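Local coordinates for protein probable tagatose 6-phosphate kinase (Sinorhizobium meliloti, PDB 3TXV) that probably acts in carbohydrate metabolism, perhaps as a tagatose-6-phosphate kinase, and belongs to the GatZ/KbaZ-like family of tagatose-bisphosphate aldolase subunits, at residues R151-A156 against E212-A217; V228-E233 against R276-D281; Q305-L310 against M374-G379. All blocks are in the same frame, centred on the assembly; numbering follows the deposited sequence.

Interaction 1. Residues R151-A156 against E212-A217; sequences RAARLA and EEAGAA
The backbones of Ala153 and Ala214 approach to 6.3 Å between their CA atoms, and those of Ala156 and Ala216 to 6.6 Å, spacings that bring one turn of a helix against the end of another and the loop after it. Only methyl groups point into the gap. CB of Ala153 meets CB of Ala214 at 3.8 Å, methyl against methyl, and one turn further along CB of Ala156 faces CB of Ala216 at 4.4 Å. The latter methyl also lies 4.3 Å from the carbonyl O of Ala153, so it meets one side chain, Ala156, and one backbone oxygen, Ala153 O. No hydrogen bond crosses the contact; the evidence is for apolar packing, in which short side chains permit the close backbone approach. Helix 197-214 itself presents Ala214, while the Schellman motif at Gly215 (phi +62°, N bonded to Glu212 O at 2.8 Å) brings Ala216 back to helix 145-161. Phe211, one turn before the helix end, packs on Ala153, Ala156 and Ala216 and extends the apolar patch. Behind it, helix 145-161 places Leu155 against helix 106-121 and, with Ala156, against Leu130 of strand 127-130, so the contact joins two successive outer helices of the barrel, 145-161 and 197-214.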
loop_
_atom_site.group_PDB
_atom_site.type_symbol
_atom_site.label_atom_id
_atom_site.label_comp_id
_atom_site.label_asym_id
_atom_site.label_seq_id
_atom_site.Cartn_x
_atom_site.Cartn_y
_atom_site.Cartn_z
ATOM N N ARG A 151 -9.976 -0.457 -22.932
ATOM C CA ARG A 151 -8.758 0.220 -22.544
ATOM C C ARG A 151 -7.895 -0.693 -21.680
ATOM O O ARG A 151 -6.662 -0.658 -21.760
ATOM C CB ARG A 151 -9.075 1.501 -21.781
ATOM C CG ARG A 151 -9.966 2.456 -22.509
ATOM C CD ARG A 151 -9.931 3.832 -21.900
ATOM N NE ARG A 151 -10.768 4.700 -22.719
ATOM C CZ ARG A 151 -10.985 5.998 -22.524
ATOM N NH1 ARG A 151 -10.416 6.625 -21.510
ATOM N NH2 ARG A 151 -11.773 6.668 -23.372
ATOM N N ALA A 152 -8.528 -1.520 -20.862
ATOM C CA ALA A 152 -7.771 -2.439 -20.018
ATOM C C ALA A 152 -7.012 -3.365 -20.934
ATOM O O ALA A 152 -5.822 -3.589 -20.751
ATOM C CB ALA A 152 -8.705 -3.233 -19.089
ATOM N N ALA A 153 -7.724 -3.858 -21.946
ATOM C CA ALA A 153 -7.166 -4.742 -22.968
ATOM C C ALA A 153 -6.029 -4.129 -23.788
ATOM O O ALA A 153 -5.061 -4.825 -24.106
ATOM C CB ALA A 153 -8.246 -5.232 -23.896
ATOM N N ARG A 154 -6.128 -2.852 -24.134
ATOM C CA ARG A 154 -5.035 -2.279 -24.846
ATOM C C ARG A 154 -3.797 -2.393 -23.988
ATOM O O ARG A 154 -2.743 -2.781 -24.484
ATOM C CB ARG A 154 -5.246 -0.839 -25.338
ATOM C CG ARG A 154 -4.100 -0.492 -26.293
ATOM C CD ARG A 154 -4.153 0.836 -26.942
ATOM N NE ARG A 154 -4.697 0.771 -28.308
ATOM C CZ ARG A 154 -4.707 1.793 -29.167
ATOM N NH1 ARG A 154 -4.170 2.975 -28.835
ATOM N NH2 ARG A 154 -5.239 1.630 -30.363
ATOM N N LEU A 155 -3.909 -2.065 -22.704
ATOM C CA LEU A 155 -2.714 -2.053 -21.853
ATOM C C LEU A 155 -2.151 -3.467 -21.649
ATOM O O LEU A 155 -0.934 -3.662 -21.606
ATOM C CB LEU A 155 -2.993 -1.365 -20.541
ATOM C CG LEU A 155 -3.094 0.143 -20.668
ATOM C CD1 LEU A 155 -3.622 0.777 -19.394
ATOM C CD2 LEU A 155 -1.751 0.747 -21.050
ATOM N N ALA A 156 -3.043 -4.446 -21.560
ATOM C CA ALA A 156 -2.649 -5.826 -21.537
ATOM C C ALA A 156 -1.743 -6.167 -22.741
ATOM O O ALA A 156 -0.688 -6.794 -22.592
ATOM C CB ALA A 156 -3.867 -6.669 -21.537
ATOM N N GLU A 212 -10.126 -10.687 -26.175
ATOM C CA GLU A 212 -10.157 -11.368 -27.422
ATOM C C GLU A 212 -10.307 -10.415 -28.606
ATOM O O GLU A 212 -9.657 -10.553 -29.590
ATOM C CB GLU A 212 -11.235 -12.416 -27.367
ATOM C CG GLU A 212 -11.207 -13.200 -26.086
ATOM C CD GLU A 212 -12.460 -14.008 -25.841
ATOM O OE1 GLU A 212 -13.532 -13.531 -26.205
ATOM O OE2 GLU A 212 -12.393 -15.115 -25.279
ATOM N N GLU A 213 -11.115 -9.392 -28.475
ATOM C CA GLU A 213 -11.387 -8.462 -29.555
ATOM C C GLU A 213 -10.072 -7.864 -29.841
ATOM O O GLU A 213 -9.758 -7.513 -30.948
ATOM C CB GLU A 213 -12.392 -7.398 -29.164
ATOM N N ALA A 214 -9.369 -7.665 -28.763
ATOM C CA ALA A 214 -8.007 -7.200 -28.663
ATOM C C ALA A 214 -6.973 -8.111 -29.300
ATOM O O ALA A 214 -6.004 -7.622 -29.830
ATOM C CB ALA A 214 -7.663 -6.889 -27.266
ATOM N N GLY A 215 -7.145 -9.428 -29.227
ATOM C CA GLY A 215 -6.119 -10.452 -29.344
ATOM C C GLY A 215 -5.010 -10.487 -28.330
ATOM O O GLY A 215 -3.855 -10.679 -28.589
ATOM N N ALA A 216 -5.465 -10.206 -27.134
ATOM C CA ALA A 216 -4.780 -10.273 -25.868
ATOM C C ALA A 216 -5.103 -11.522 -25.068
ATOM O O ALA A 216 -4.782 -11.603 -23.917
ATOM C CB ALA A 216 -4.987 -9.053 -25.061
ATOM N N ALA A 217 -5.733 -12.504 -25.660
ATOM C CA ALA A 217 -6.419 -13.574 -24.974
ATOM C C ALA A 217 -5.433 -14.307 -24.131
ATOM O O ALA A 217 -5.803 -14.855 -23.122
ATOM C CB ALA A 217 -7.016 -14.499 -25.933
#

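Interaction 2. Residues V228-E233 against R276-D281; sequences VQPGVE and RELVAD
Leu278 reaches from its helix to both Pro230 and Val232, using one branch for each. Its CD2 lies 4.1 Å from Pro230 CB, at the proline ring, while CD1 is 4.4 Å from CG1 of Val232. A chi2 of 165° sets CD1 anti to CA, leaving CD2 turned to the Pro230 side, and the side chain bridges backbones whose nearest CA atoms, those of Pro230 and Leu278, are 8.4 Å apart. All three residues are buried, and no hydrogen bond links the segments, so the contact is apolar throughout. Gly231, with a positive phi of 90°, lies between the two loop residues that face the leucine. In the next shell, Phe283 of strand 283-288 touches both Pro230 and Leu278. The loop is held by backbone bonds of Val228 with Glu263 and of Glu233 with Ile240, and by Gln229 N to Thr195 OG1. At the helix end, Asp281 is fixed through hydrogen bonds of its O to Ser251 OG and of its OD2 to Tyr242 OH. Pro230 also rests on Ala264, and helix 272-280 forms the beta-alpha-beta crossover from strand 261-264 to strand 283-288; it meets a loop at the C-terminal end of strand 223-227, the end where TIM barrels carry their active sites.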
loop_
_atom_site.group_PDB
_atom_site.type_symbol
_atom_site.label_atom_id
_atom_site.label_comp_id
_atom_site.label_asym_id
_atom_site.label_seq_id
_atom_site.Cartn_x
_atom_site.Cartn_y
_atom_site.Cartn_z
ATOM N N VAL A 228 -12.517 -5.869 -5.565
ATOM C CA VAL A 228 -13.926 -5.864 -5.188
ATOM C C VAL A 228 -14.071 -5.333 -3.785
ATOM O O VAL A 228 -13.144 -5.459 -2.988
ATOM C CB VAL A 228 -14.566 -7.271 -5.316
ATOM C CG1 VAL A 228 -14.217 -7.891 -6.691
ATOM C CG2 VAL A 228 -14.169 -8.216 -4.157
ATOM N N GLN A 229 -15.200 -4.707 -3.488
ATOM C CA GLN A 229 -15.372 -4.085 -2.191
ATOM C C GLN A 229 -16.136 -5.063 -1.316
ATOM O O GLN A 229 -17.364 -5.112 -1.346
ATOM C CB GLN A 229 -16.068 -2.716 -2.302
ATOM N N PRO A 230 -15.409 -5.854 -0.523
ATOM C CA PRO A 230 -15.996 -6.900 0.321
ATOM C C PRO A 230 -16.717 -6.355 1.574
ATOM O O PRO A 230 -17.265 -7.144 2.359
ATOM C CB PRO A 230 -14.777 -7.729 0.741
ATOM C CG PRO A 230 -13.553 -6.858 0.392
ATOM C CD PRO A 230 -14.030 -5.551 -0.122
ATOM N N GLY A 231 -16.711 -5.024 1.743
ATOM C CA GLY A 231 -17.317 -4.354 2.889
ATOM C C GLY A 231 -16.300 -4.219 4.015
ATOM O O GLY A 231 -16.449 -4.819 5.082
ATOM N N VAL A 232 -15.217 -3.486 3.754
ATOM C CA VAL A 232 -14.340 -2.979 4.808
ATOM C C VAL A 232 -14.124 -1.526 4.473
ATOM O O VAL A 232 -13.748 -1.223 3.351
ATOM C CB VAL A 232 -12.971 -3.704 4.873
ATOM C CG1 VAL A 232 -13.135 -5.139 5.367
ATOM C CG2 VAL A 232 -12.220 -3.624 3.534
ATOM N N GLU A 233 -14.416 -0.627 5.415
ATOM C CA GLU A 233 -14.048 0.785 5.289
ATOM C C GLU A 233 -13.176 1.108 6.515
ATOM O O GLU A 233 -13.128 0.317 7.467
ATOM C CB GLU A 233 -15.297 1.720 5.183
ATOM C CG GLU A 233 -16.377 1.436 4.049
ATOM C CD GLU A 233 -16.883 2.720 3.241
ATOM O OE1 GLU A 233 -17.446 2.594 2.118
ATOM O OE2 GLU A 233 -16.689 3.878 3.703
ATOM N N ARG A 276 -8.358 -13.092 8.785
ATOM C CA ARG A 276 -8.272 -14.542 8.517
ATOM C C ARG A 276 -9.506 -14.968 7.729
ATOM O O ARG A 276 -9.420 -15.731 6.753
ATOM C CB ARG A 276 -8.128 -15.360 9.818
ATOM N N GLU A 277 -10.646 -14.437 8.142
ATOM C CA GLU A 277 -11.880 -14.694 7.444
ATOM C C GLU A 277 -11.810 -14.156 6.007
ATOM O O GLU A 277 -12.270 -14.820 5.060
ATOM C CB GLU A 277 -13.074 -14.120 8.221
ATOM C CG GLU A 277 -13.341 -14.815 9.571
ATOM C CD GLU A 277 -14.659 -14.394 10.249
ATOM O OE1 GLU A 277 -15.337 -13.447 9.784
ATOM O OE2 GLU A 277 -15.036 -15.021 11.263
ATOM N N LEU A 278 -11.209 -12.985 5.816
ATOM C CA LEU A 278 -11.157 -12.450 4.463
ATOM C C LEU A 278 -10.482 -13.441 3.518
ATOM O O LEU A 278 -10.956 -13.653 2.402
ATOM C CB LEU A 278 -10.481 -11.089 4.410
ATOM C CG LEU A 278 -11.370 -9.847 4.567
ATOM C CD1 LEU A 278 -10.529 -8.618 4.861
ATOM C CD2 LEU A 278 -12.265 -9.554 3.365
ATOM N N VAL A 279 -9.403 -14.068 3.987
ATOM C CA VAL A 279 -8.606 -14.970 3.167
ATOM C C VAL A 279 -9.380 -16.234 2.873
ATOM O O VAL A 279 -9.610 -16.550 1.708
ATOM C CB VAL A 279 -7.285 -15.337 3.818
ATOM C CG1 VAL A 279 -6.622 -16.468 3.040
ATOM C CG2 VAL A 279 -6.386 -14.122 3.863
ATOM N N ALA A 280 -9.772 -16.953 3.923
ATOM C CA ALA A 280 -10.713 -18.060 3.804
ATOM C C ALA A 280 -11.804 -17.809 2.729
ATOM O O ALA A 280 -11.973 -18.626 1.802
ATOM C CB ALA A 280 -11.349 -18.314 5.157
ATOM N N ASP A 281 -12.520 -16.682 2.829
ATOM C CA ASP A 281 -13.605 -16.387 1.864
ATOM C C ASP A 281 -13.130 -15.923 0.483
ATOM O O ASP A 281 -13.930 -15.490 -0.350
ATOM C CB ASP A 281 -14.600 -15.397 2.449
ATOM C CG ASP A 281 -15.074 -15.817 3.791
ATOM O OD1 ASP A 281 -14.974 -17.031 4.091
ATOM O OD2 ASP A 281 -15.529 -14.947 4.558
#

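Interaction 3. Residues Q305-L310 against M374-G379; sequences QIAAFL and MSLLDG
Leu377 turns its CG anti to its own carbonyl carbon (chi1 -62°), whereas Leu376 holds CG anti to the backbone N (chi1 171°), and these different torsions bring the CD2 methyls of two consecutive leucines to one alanine. CD2 of Leu377 stands 4.1 Å from Ala307 CB, and CD2 of Leu376 stands 4.3 Å from the same CB. The two CD2 methyls meet Ala307 CB from directions about 81° apart, so its methyl rests against both. The same CD2 of Leu377 has looser neighbours along the helix: CG2 of Ile306 at 4.5 Å and CD2 of Leu310 at 4.7 Å. It therefore lies over the groove bordered by Ile306, Ala307 and Leu310, positions one and three residues apart on a single helical face. The contact has no hydrogen bond across it and is apolar packing alone. Arg315 touches both Ala307 and Leu376, while Phe311 and Leu303 pack on Leu377. Among the helices after the last barrel strand, the end of helix 364-376 and its following turn are thereby laid against the last turn of helix 290-310; helix 384-390 meets Ile306 and Leu310 through Leu386, and helix 407-424 reaches Leu377 through Ala407.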
loop_
_atom_site.group_PDB
_atom_site.type_symbol
_atom_site.label_atom_id
_atom_site.label_comp_id
_atom_site.label_asym_id
_atom_site.label_seq_id
_atom_site.Cartn_x
_atom_site.Cartn_y
_atom_site.Cartn_z
ATOM N N GLN A 305 9.196 10.988 22.064
ATOM C CA GLN A 305 8.966 11.385 23.467
ATOM C C GLN A 305 9.998 10.788 24.433
ATOM O O GLN A 305 10.368 11.402 25.416
ATOM C CB GLN A 305 7.565 11.063 23.944
ATOM C CG GLN A 305 6.461 11.603 23.097
ATOM C CD GLN A 305 5.304 10.613 23.028
ATOM O OE1 GLN A 305 4.516 10.488 23.968
ATOM N NE2 GLN A 305 5.224 9.870 21.929
ATOM N N ILE A 306 10.469 9.588 24.156
ATOM C CA ILE A 306 11.559 9.047 24.934
ATOM C C ILE A 306 12.805 9.948 24.840
ATOM O O ILE A 306 13.454 10.258 25.854
ATOM C CB ILE A 306 11.849 7.658 24.487
ATOM C CG1 ILE A 306 10.928 6.705 25.231
ATOM C CG2 ILE A 306 13.311 7.309 24.661
ATOM C CD1 ILE A 306 10.750 5.420 24.469
ATOM N N ALA A 307 13.100 10.395 23.632
ATOM C CA ALA A 307 14.250 11.242 23.409
ATOM C C ALA A 307 14.060 12.611 24.081
ATOM O O ALA A 307 15.015 13.229 24.539
ATOM C CB ALA A 307 14.500 11.410 21.897
ATOM N N ALA A 308 12.828 13.096 24.130
ATOM C CA ALA A 308 12.612 14.445 24.635
ATOM C C ALA A 308 12.753 14.445 26.154
ATOM O O ALA A 308 13.058 15.479 26.768
ATOM C CB ALA A 308 11.265 14.967 24.202
ATOM N N PHE A 309 12.554 13.257 26.737
ATOM C CA PHE A 309 12.652 13.035 28.176
ATOM C C PHE A 309 14.118 12.766 28.518
ATOM O O PHE A 309 14.718 13.534 29.228
ATOM C CB PHE A 309 11.711 11.906 28.632
ATOM C CG PHE A 309 11.948 11.459 30.054
ATOM C CD1 PHE A 309 11.454 12.204 31.131
ATOM C CD2 PHE A 309 12.690 10.300 30.330
ATOM C CE1 PHE A 309 11.691 11.787 32.460
ATOM C CE2 PHE A 309 12.940 9.892 31.631
ATOM C CZ PHE A 309 12.446 10.632 32.698
ATOM N N LEU A 310 14.699 11.703 27.987
ATOM C CA LEU A 310 16.059 11.360 28.297
ATOM C C LEU A 310 16.970 12.550 28.069
ATOM O O LEU A 310 17.797 12.892 28.929
ATOM C CB LEU A 310 16.511 10.268 27.363
ATOM C CG LEU A 310 16.626 8.799 27.746
ATOM C CD1 LEU A 310 16.228 8.477 29.170
ATOM C CD2 LEU A 310 15.860 7.998 26.750
HETATM N N MSE A 374 16.833 9.476 15.232
HETATM C CA MSE A 374 17.366 8.118 15.136
HETATM C C MSE A 374 18.816 8.024 15.589
HETATM O O MSE A 374 19.226 7.001 16.158
HETATM C CB MSE A 374 17.237 7.555 13.716
HETATM C CG MSE A 374 15.811 7.214 13.348
HETATM SE SE MSE A 374 14.994 6.165 14.753
HETATM C CE MSE A 374 15.420 4.465 14.004
ATOM N N SER A 375 19.577 9.086 15.335
ATOM C CA SER A 375 20.998 9.056 15.554
ATOM C C SER A 375 21.282 9.519 16.979
ATOM O O SER A 375 22.305 9.173 17.579
ATOM C CB SER A 375 21.714 9.924 14.516
ATOM O OG SER A 375 21.769 11.279 14.930
ATOM N N LEU A 376 20.370 10.304 17.527
ATOM C CA LEU A 376 20.469 10.674 18.919
ATOM C C LEU A 376 20.159 9.475 19.819
ATOM O O LEU A 376 20.527 9.488 21.002
ATOM C CB LEU A 376 19.523 11.809 19.214
ATOM C CG LEU A 376 19.335 12.206 20.659
ATOM C CD1 LEU A 376 20.645 12.765 21.116
ATOM C CD2 LEU A 376 18.244 13.239 20.750
ATOM N N LEU A 377 19.518 8.432 19.275
ATOM C CA LEU A 377 19.256 7.219 20.068
ATOM C C LEU A 377 20.125 6.008 19.671
ATOM O O LEU A 377 19.972 4.914 20.216
ATOM C CB LEU A 377 17.762 6.881 20.064
ATOM C CG LEU A 377 16.794 7.915 20.674
ATOM C CD1 LEU A 377 15.349 7.549 20.373
ATOM C CD2 LEU A 377 16.964 8.109 22.157
ATOM N N ASP A 378 21.039 6.234 18.725
ATOM C CA ASP A 378 22.007 5.242 18.249
ATOM C C ASP A 378 22.878 4.752 19.393
ATOM O O ASP A 378 23.524 5.547 20.078
ATOM C CB ASP A 378 22.924 5.912 17.227
ATOM C CG ASP A 378 23.666 4.912 16.301
ATOM O OD1 ASP A 378 24.622 5.360 15.623
ATOM O OD2 ASP A 378 23.298 3.710 16.206
ATOM N N GLY A 379 22.894 3.438 19.589
ATOM C CA GLY A 379 23.651 2.806 20.669
ATOM C C GLY A 379 22.942 2.795 22.010
ATOM O O GLY A 379 23.260 1.974 22.899
#

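The three contacts follow one another along the chain without interleaving and share no touching atoms. Interactions 1 and 2 both lie in the helices and loops around the eight-stranded barrel, with centres 29 Å apart and nearest atoms about 14 Å apart. Interaction 3 lies among helices that follow the last barrel strand; its centre is 55 Å from that of interaction 1, on the opposite side of the chain's centre, and 40 Å from that of interaction 2. Interaction 2 is the most central, 16 Å from the chain's centre against 27 and 29 Å. The side chain of Val232 lies near, without touching, His95, Glu178 and His265, whose arrangement is consistent with an empty metal site, though this is unconfirmed.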